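Oxidized polyvinyl alcohol hydrolase (Sphingopyxis, PDB 3WLA) hydrolyses the beta-diketone 4,6-nonanedione and, as the second step in polyvinyl alcohol breakdown, oxidized polyvinyl alcohol. Local coordinates at residues E58-N61 against W62-V66; G70-A73 against K74-E77; D293-N296 against L297-N301. One frame throughout, in Å; residues are numbered along the deposited sequence.

Contact 1 (E58-N61 against W62-V66); sequences EATN and WNLNV
Ala-59 sets its methyl group squarely over the five-membered ring of Trp-62. Ala-59 CB lies 3.5 Å from the centroid of the five-membered ring of Trp-62, a CH-pi contact only 7° off the ring normal. The backbone of Glu-58 and Ala-59 lies along the indole as well. Ala-59 N sits above a ring face, near the rim, and Glu-58 CA is 3.6 Å from Trp-62 CE3. The indole can lie back along this backbone because CG is anti to the carbonyl carbon, beside the backbone N (chi1 -58°). An alanine in place of Trp-62 would probably leave the methyl of Ala-59 without its apolar partner and open a gap beside Glu-58. Ala-59 is also the N-cap of helix 60-65. Its carbonyl O takes a nearly straight bond from Asn-63 N (3.2 Å, 164°) and a weak one from Trp-62 N. This short helix belongs to the beta-alpha-beta unit of strands 47-53 and 81-85 in the alpha/beta-hydrolase fold. Leu-64 packs on Val-82 and Ser-84 of strand 81-85. At the buried Asn-63, a water accepts from ND2 and donates weakly to Glu-58 OE1. Glu-58 OE2 bonds to Ser-69. The solvent side is looser. There a water links Asn-61 OD1 (2.8 Å) to OD1 of the exposed Asn-65 (3.2 Å), while Asn-61 ND2 bonds to Asn-95.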
loop_
_atom_site.group_PDB
_atom_site.type_symbol
_atom_site.label_atom_id
_atom_site.label_comp_id
_atom_site.label_asym_id
_atom_site.label_seq_id
_atom_site.Cartn_x
_atom_site.Cartn_y
_atom_site.Cartn_z
ATOM N N GLU A 58 -4.395 8.207 -11.193
ATOM C CA GLU A 58 -5.344 7.246 -11.792
ATOM C C GLU A 58 -6.619 7.172 -10.968
ATOM O O GLU A 58 -6.600 7.277 -9.731
ATOM C CB GLU A 58 -4.703 5.859 -11.879
ATOM C CG GLU A 58 -3.445 5.861 -12.763
ATOM C CD GLU A 58 -2.751 4.505 -12.715
ATOM O OE1 GLU A 58 -2.208 4.196 -11.635
ATOM O OE2 GLU A 58 -2.777 3.774 -13.738
ATOM N N ALA A 59 -7.741 6.965 -11.643
ATOM C CA ALA A 59 -9.044 6.902 -10.951
ATOM C C ALA A 59 -9.199 5.512 -10.341
ATOM O O ALA A 59 -8.703 4.543 -10.942
ATOM C CB ALA A 59 -10.212 7.088 -11.990
ATOM N N THR A 60 -9.951 5.414 -9.241
ATOM C CA THR A 60 -10.213 4.109 -8.612
ATOM C C THR A 60 -10.806 3.113 -9.616
ATOM O O THR A 60 -10.397 1.918 -9.659
ATOM C CB THR A 60 -11.125 4.268 -7.387
ATOM O OG1 THR A 60 -10.373 4.924 -6.352
ATOM C CG2 THR A 60 -11.667 2.869 -6.822
ATOM N N ASN A 61 -11.743 3.568 -10.435
ATOM C CA ASN A 61 -12.327 2.652 -11.411
ATOM C C ASN A 61 -11.316 2.175 -12.478
ATOM O O ASN A 61 -11.468 1.081 -12.994
ATOM C CB ASN A 61 -13.554 3.268 -12.065
ATOM C CG ASN A 61 -14.782 3.121 -11.208
ATOM O OD1 ASN A 61 -14.811 2.346 -10.251
ATOM N ND2 ASN A 61 -15.833 3.869 -11.562
ATOM N N TRP A 62 -10.321 2.991 -12.817
ATOM C CA TRP A 62 -9.312 2.539 -13.756
ATOM C C TRP A 62 -8.543 1.383 -13.141
ATOM O O TRP A 62 -8.339 0.385 -13.797
ATOM C CB TRP A 62 -8.298 3.614 -14.105
ATOM C CG TRP A 62 -8.887 4.858 -14.685
ATOM C CD1 TRP A 62 -10.210 5.105 -14.957
ATOM C CD2 TRP A 62 -8.174 6.046 -15.000
ATOM N NE1 TRP A 62 -10.353 6.390 -15.417
ATOM C CE2 TRP A 62 -9.116 6.992 -15.450
ATOM C CE3 TRP A 62 -6.814 6.411 -14.950
ATOM C CZ2 TRP A 62 -8.745 8.279 -15.843
ATOM C CZ3 TRP A 62 -6.434 7.712 -15.357
ATOM C CH2 TRP A 62 -7.400 8.623 -15.792
ATOM N N ASN A 63 -8.089 1.550 -11.905
ATOM C CA ASN A 63 -7.343 0.514 -11.244
ATOM C C ASN A 63 -8.133 -0.810 -11.223
ATOM O O ASN A 63 -7.551 -1.872 -11.337
ATOM C CB ASN A 63 -7.011 1.004 -9.838
ATOM C CG ASN A 63 -6.325 -0.035 -8.991
ATOM O OD1 ASN A 63 -6.986 -0.916 -8.437
ATOM N ND2 ASN A 63 -4.990 0.081 -8.854
ATOM N N LEU A 64 -9.445 -0.738 -11.062
ATOM C CA LEU A 64 -10.286 -1.917 -11.031
ATOM C C LEU A 64 -10.612 -2.491 -12.392
ATOM O O LEU A 64 -10.716 -3.730 -12.539
ATOM C CB LEU A 64 -11.644 -1.601 -10.382
ATOM C CG LEU A 64 -11.611 -1.363 -8.886
ATOM C CD1 LEU A 64 -13.018 -0.982 -8.371
ATOM C CD2 LEU A 64 -11.161 -2.660 -8.237
ATOM N N ASN A 65 -10.767 -1.617 -13.388
ATOM C CA ASN A 65 -11.260 -2.101 -14.683
ATOM C C ASN A 65 -10.479 -1.912 -15.931
ATOM O O ASN A 65 -10.889 -2.411 -16.993
ATOM C CB ASN A 65 -12.635 -1.466 -14.954
ATOM C CG ASN A 65 -13.591 -1.678 -13.828
ATOM O OD1 ASN A 65 -14.315 -0.759 -13.436
ATOM N ND2 ASN A 65 -13.609 -2.865 -13.285
ATOM N N VAL A 66 -9.387 -1.166 -15.861
ATOM C CA VAL A 66 -8.623 -0.883 -17.030
ATOM C C VAL A 66 -7.296 -1.579 -16.901
ATOM O O VAL A 66 -6.573 -1.349 -15.931
ATOM C CB VAL A 66 -8.427 0.636 -17.128
ATOM C CG1 VAL A 66 -7.572 0.973 -18.298
ATOM C CG2 VAL A 66 -9.828 1.317 -17.204
HETATM O O HOH W 1 -3.966 2.061 -10.643
HETATM O O HOH W 2 -16.105 0.002 -10.899
#

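Contact 2 (G70-A73 against K74-E77); sequences GNNA and KLAE
Lys-74 crosses Asn-71 at a slant, and its backbone N donates to Asn-71 O (3.1 Å). This opens a run of i to i+3 bonds in the loop that joins helix 60-65 to strand 81-85 of the alpha/beta-hydrolase fold. The bonds have the spacing of a 3-10 helix. Each donor from Lys-74 to Ala-76 stands well above the plane of the carbonyl it meets, 47° out of it at Asn-71 O. The side chains of Lys-74 and Asn-71 touch through the Lys-74 CB and the amide nitrogen of Asn-71, ND2, 3.7 Å apart. Lys-74 has CG anti to its N (chi1 -179°) and bends at chi2 and again at chi4, and its end leads away from Asn-71. Both polar ends turn to Asp-293 of helix 292-304: Asn-71 ND2 by a hydrogen bond, Lys-74 NZ by a long, weak ion pair. Leu-75 comes next. Its N donates to Asn-72 O (3.1 Å), and its side chain runs alongside that of Asn-72, pointing the same way. Leu-75 CD2 does the touching, 3.3 Å from Asn-72 O. The buried amide of Asn-72 has partners at both ends, OD1 with Trp-50 NE1 and ND2 weakly with Asn-63 OD1. Ala-76 N donates to Ala-73 O (3.0 Å), and Ala-76 CB lies beside the same oxygen. At Glu-77 the backbone N bonds to Lys-74 O at 2.8 Å.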
loop_
_atom_site.group_PDB
_atom_site.type_symbol
_atom_site.label_atom_id
_atom_site.label_comp_id
_atom_site.label_asym_id
_atom_site.label_seq_id
_atom_site.Cartn_x
_atom_site.Cartn_y
_atom_site.Cartn_z
ATOM N N GLY A 70 -4.091 -1.740 -14.077
ATOM C CA GLY A 70 -4.059 -2.871 -13.149
ATOM C C GLY A 70 -5.126 -3.937 -13.306
ATOM O O GLY A 70 -4.885 -5.076 -12.995
ATOM N N ASN A 71 -6.323 -3.565 -13.737
ATOM C CA ASN A 71 -7.426 -4.539 -13.904
ATOM C C ASN A 71 -7.583 -5.384 -12.629
ATOM O O ASN A 71 -7.747 -6.637 -12.683
ATOM C CB ASN A 71 -7.125 -5.404 -15.150
ATOM C CG ASN A 71 -8.340 -6.228 -15.626
ATOM O OD1 ASN A 71 -9.494 -5.794 -15.511
ATOM N ND2 ASN A 71 -8.069 -7.437 -16.155
ATOM N N ASN A 72 -7.573 -4.699 -11.483
ATOM C CA ASN A 72 -7.665 -5.392 -10.200
ATOM C C ASN A 72 -9.005 -6.092 -9.933
ATOM O O ASN A 72 -9.044 -7.032 -9.155
ATOM C CB ASN A 72 -7.294 -4.450 -9.057
ATOM C CG ASN A 72 -5.791 -4.315 -8.917
ATOM O OD1 ASN A 72 -5.147 -5.234 -8.404
ATOM N ND2 ASN A 72 -5.213 -3.202 -9.385
ATOM N N ALA A 73 -10.084 -5.688 -10.608
ATOM C CA ALA A 73 -11.357 -6.362 -10.385
ATOM C C ALA A 73 -11.278 -7.835 -10.817
ATOM O O ALA A 73 -12.084 -8.662 -10.415
ATOM C CB ALA A 73 -12.528 -5.644 -11.186
ATOM N N LYS A 74 -10.319 -8.143 -11.672
ATOM C CA LYS A 74 -10.179 -9.498 -12.185
ATOM C C LYS A 74 -9.912 -10.517 -11.061
ATOM O O LYS A 74 -10.293 -11.697 -11.182
ATOM C CB LYS A 74 -9.068 -9.513 -13.228
ATOM C CG LYS A 74 -8.782 -10.848 -13.917
ATOM C CD LYS A 74 -9.841 -11.243 -14.910
ATOM C CE LYS A 74 -9.416 -12.537 -15.643
ATOM N NZ LYS A 74 -7.995 -12.444 -16.112
ATOM N N LEU A 75 -9.312 -10.059 -9.964
ATOM C CA LEU A 75 -9.027 -10.962 -8.872
ATOM C C LEU A 75 -10.327 -11.555 -8.274
ATOM O O LEU A 75 -10.305 -12.627 -7.688
ATOM C CB LEU A 75 -8.212 -10.272 -7.795
ATOM C CG LEU A 75 -6.698 -10.098 -7.969
ATOM C CD1 LEU A 75 -6.084 -11.435 -8.373
ATOM C CD2 LEU A 75 -6.371 -9.036 -8.960
ATOM N N ALA A 76 -11.452 -10.855 -8.418
ATOM C CA ALA A 76 -12.703 -11.380 -7.912
ATOM C C ALA A 76 -13.090 -12.663 -8.687
ATOM O O ALA A 76 -13.863 -13.452 -8.188
ATOM C CB ALA A 76 -13.801 -10.367 -8.053
ATOM N N GLU A 77 -12.558 -12.844 -9.895
ATOM C CA GLU A 77 -12.851 -14.044 -10.665
ATOM C C GLU A 77 -12.117 -15.266 -10.081
ATOM O O GLU A 77 -12.450 -16.408 -10.414
ATOM C CB GLU A 77 -12.440 -13.841 -12.124
ATOM C CG GLU A 77 -13.365 -12.949 -12.870
ATOM C CD GLU A 77 -12.915 -12.658 -14.308
ATOM O OE1 GLU A 77 -12.101 -13.417 -14.899
ATOM O OE2 GLU A 77 -13.412 -11.649 -14.873
#

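Contact 3 (D293-N296 against L297-N301)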
loop_
_atom_site.group_PDB
_atom_site.type_symbol
_atom_site.label_atom_id
_atom_site.label_comp_id
_atom_site.label_asym_id
_atom_site.label_seq_id
_atom_site.Cartn_x
_atom_site.Cartn_y
_atom_site.Cartn_z
ATOM N N ASP A 293 -2.182 -9.529 -15.446
ATOM C CA ASP A 293 -3.160 -10.354 -14.784
ATOM C C ASP A 293 -2.488 -11.494 -14.048
ATOM O O ASP A 293 -2.811 -11.787 -12.911
ATOM C CB ASP A 293 -4.162 -10.880 -15.809
ATOM C CG ASP A 293 -5.205 -9.807 -16.247
ATOM O OD1 ASP A 293 -5.283 -8.722 -15.651
ATOM O OD2 ASP A 293 -5.942 -10.055 -17.202
ATOM N N ALA A 294 -1.506 -12.109 -14.689
ATOM C CA ALA A 294 -0.825 -13.228 -14.083
ATOM C C ALA A 294 -0.037 -12.787 -12.847
ATOM O O ALA A 294 -0.031 -13.486 -11.840
ATOM C CB ALA A 294 0.108 -13.864 -15.107
ATOM N N PHE A 295 0.638 -11.637 -12.941
ATOM C CA PHE A 295 1.403 -11.121 -11.823
ATOM C C PHE A 295 0.506 -10.828 -10.616
ATOM O O PHE A 295 0.814 -11.245 -9.462
ATOM C CB PHE A 295 2.143 -9.837 -12.189
ATOM C CG PHE A 295 2.855 -9.240 -11.021
ATOM C CD1 PHE A 295 4.002 -9.839 -10.515
ATOM C CD2 PHE A 295 2.290 -8.182 -10.309
ATOM C CE1 PHE A 295 4.585 -9.407 -9.303
ATOM C CE2 PHE A 295 2.846 -7.740 -9.108
ATOM C CZ PHE A 295 3.984 -8.338 -8.592
ATOM N N ASN A 296 -0.593 -10.126 -10.864
ATOM C CA ASN A 296 -1.500 -9.793 -9.785
ATOM C C ASN A 296 -1.978 -11.063 -9.062
ATOM O O ASN A 296 -1.993 -11.114 -7.837
ATOM C CB ASN A 296 -2.739 -9.061 -10.293
ATOM C CG ASN A 296 -2.445 -7.633 -10.807
ATOM O OD1 ASN A 296 -1.436 -7.018 -10.495
ATOM N ND2 ASN A 296 -3.360 -7.127 -11.604
ATOM N N LEU A 297 -2.392 -12.062 -9.828
ATOM C CA LEU A 297 -2.892 -13.310 -9.238
ATOM C C LEU A 297 -1.762 -14.092 -8.531
ATOM O O LEU A 297 -2.000 -14.692 -7.503
ATOM C CB LEU A 297 -3.503 -14.205 -10.287
ATOM C CG LEU A 297 -3.989 -15.565 -9.765
ATOM C CD1 LEU A 297 -5.168 -15.376 -8.763
ATOM C CD2 LEU A 297 -4.455 -16.390 -11.005
ATOM N N TRP A 298 -0.553 -14.048 -9.082
ATOM C CA TRP A 298 0.573 -14.698 -8.467
ATOM C C TRP A 298 0.834 -14.044 -7.150
ATOM O O TRP A 298 0.996 -14.728 -6.122
ATOM C CB TRP A 298 1.834 -14.568 -9.325
ATOM C CG TRP A 298 3.074 -15.034 -8.575
ATOM C CD1 TRP A 298 3.479 -16.345 -8.354
ATOM C CD2 TRP A 298 3.987 -14.207 -7.850
ATOM N NE1 TRP A 298 4.585 -16.351 -7.538
ATOM C CE2 TRP A 298 4.914 -15.058 -7.211
ATOM C CE3 TRP A 298 4.111 -12.822 -7.675
ATOM C CZ2 TRP A 298 5.955 -14.563 -6.399
ATOM C CZ3 TRP A 298 5.150 -12.328 -6.867
ATOM C CH2 TRP A 298 6.053 -13.195 -6.240
ATOM N N ALA A 299 0.860 -12.715 -7.149
ATOM C CA ALA A 299 1.172 -11.991 -5.923
ATOM C C ALA A 299 0.119 -12.241 -4.827
ATOM O O ALA A 299 0.465 -12.494 -3.653
ATOM C CB ALA A 299 1.281 -10.472 -6.208
ATOM N N LEU A 300 -1.154 -12.175 -5.198
ATOM C CA LEU A 300 -2.192 -12.385 -4.187
ATOM C C LEU A 300 -2.209 -13.823 -3.690
ATOM O O LEU A 300 -2.357 -14.031 -2.492
ATOM C CB LEU A 300 -3.594 -11.965 -4.664
ATOM C CG LEU A 300 -4.052 -10.508 -4.406
ATOM C CD1 LEU A 300 -4.437 -10.282 -2.908
ATOM C CD2 LEU A 300 -2.955 -9.560 -4.844
ATOM N N ASN A 301 -2.093 -14.807 -4.582
ATOM C CA ASN A 301 -2.047 -16.212 -4.110
ATOM C C ASN A 301 -0.827 -16.417 -3.200
ATOM O O ASN A 301 -0.896 -17.200 -2.243
ATOM C CB ASN A 301 -1.963 -17.202 -5.268
ATOM C CG ASN A 301 -3.257 -17.378 -5.968
ATOM O OD1 ASN A 301 -4.342 -17.079 -5.431
ATOM N ND2 ASN A 301 -3.179 -17.899 -7.179
#
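Phe-295 and Trp-298 meet one turn apart through their six-membered rings. Phe-295 CE1 touches Trp-298 CE3 at 3.8 Å. The ring centroids are 5.8 Å apart and the planes are inclined at 39°, a slanted pairing. Ala-299 CB lies over a face of the Phe-295 ring, 4.2 Å from CZ. Phe-295 CB starts away from the following turn. With CG anti to the backbone N (chi1 176°), the end of its ring comes back to Trp-298 and Ala-299. The backbone beneath is regular alpha-helix, part of helix 292-304 of the alpha/beta-hydrolase fold. Four i to i+4 bonds cross here. Ala-299 N to Phe-295 O is the shortest (2.7 Å), and its donor approaches nearly along the C=O axis. Leu-300 lays CD2 against Asn-296 O (3.5 Å), the oxygen that also accepts from Leu-300 N. Further out, Phe-295 stacks on Tyr-324, and Phe-295 and Ala-299 both rest on Met-183 of strand 181-185. Trp-298 NE1 bonds to Thr-318 OG1, which would fix the turn of the indole. The buried amide of Asn-296 is held by Trp-287 NE1 at OD1 and, weakly, by Gly-70 O at ND2.

In the fold
All three contacts are local and partly buried, mixing buried and exposed residues. Contacts 1 and 3 sit on alpha-helices; contact 2 is a turn in the loop after helix 60-65, and touches both of the others. Leu-64 O and Asn-63 O receive the backbone N of Ala-73 and Asn-72, tying contact 1 to contact 2. Mostly side chains join contact 2 to contact 3. Contacts 1 and 3 stay about 7 Å apart at their nearest atoms. Glu-58 of contact 1 lies about 7 Å, side chain to side chain, from the probable catalytic Ser-162. Contact 1 pairs an indole-methyl contact and an N-cap with water bridges. Contact 2 rests on i to i+3 backbone bonds, with polar ends turned to contact 3, which pairs two aromatic rings on a regular alpha-helix.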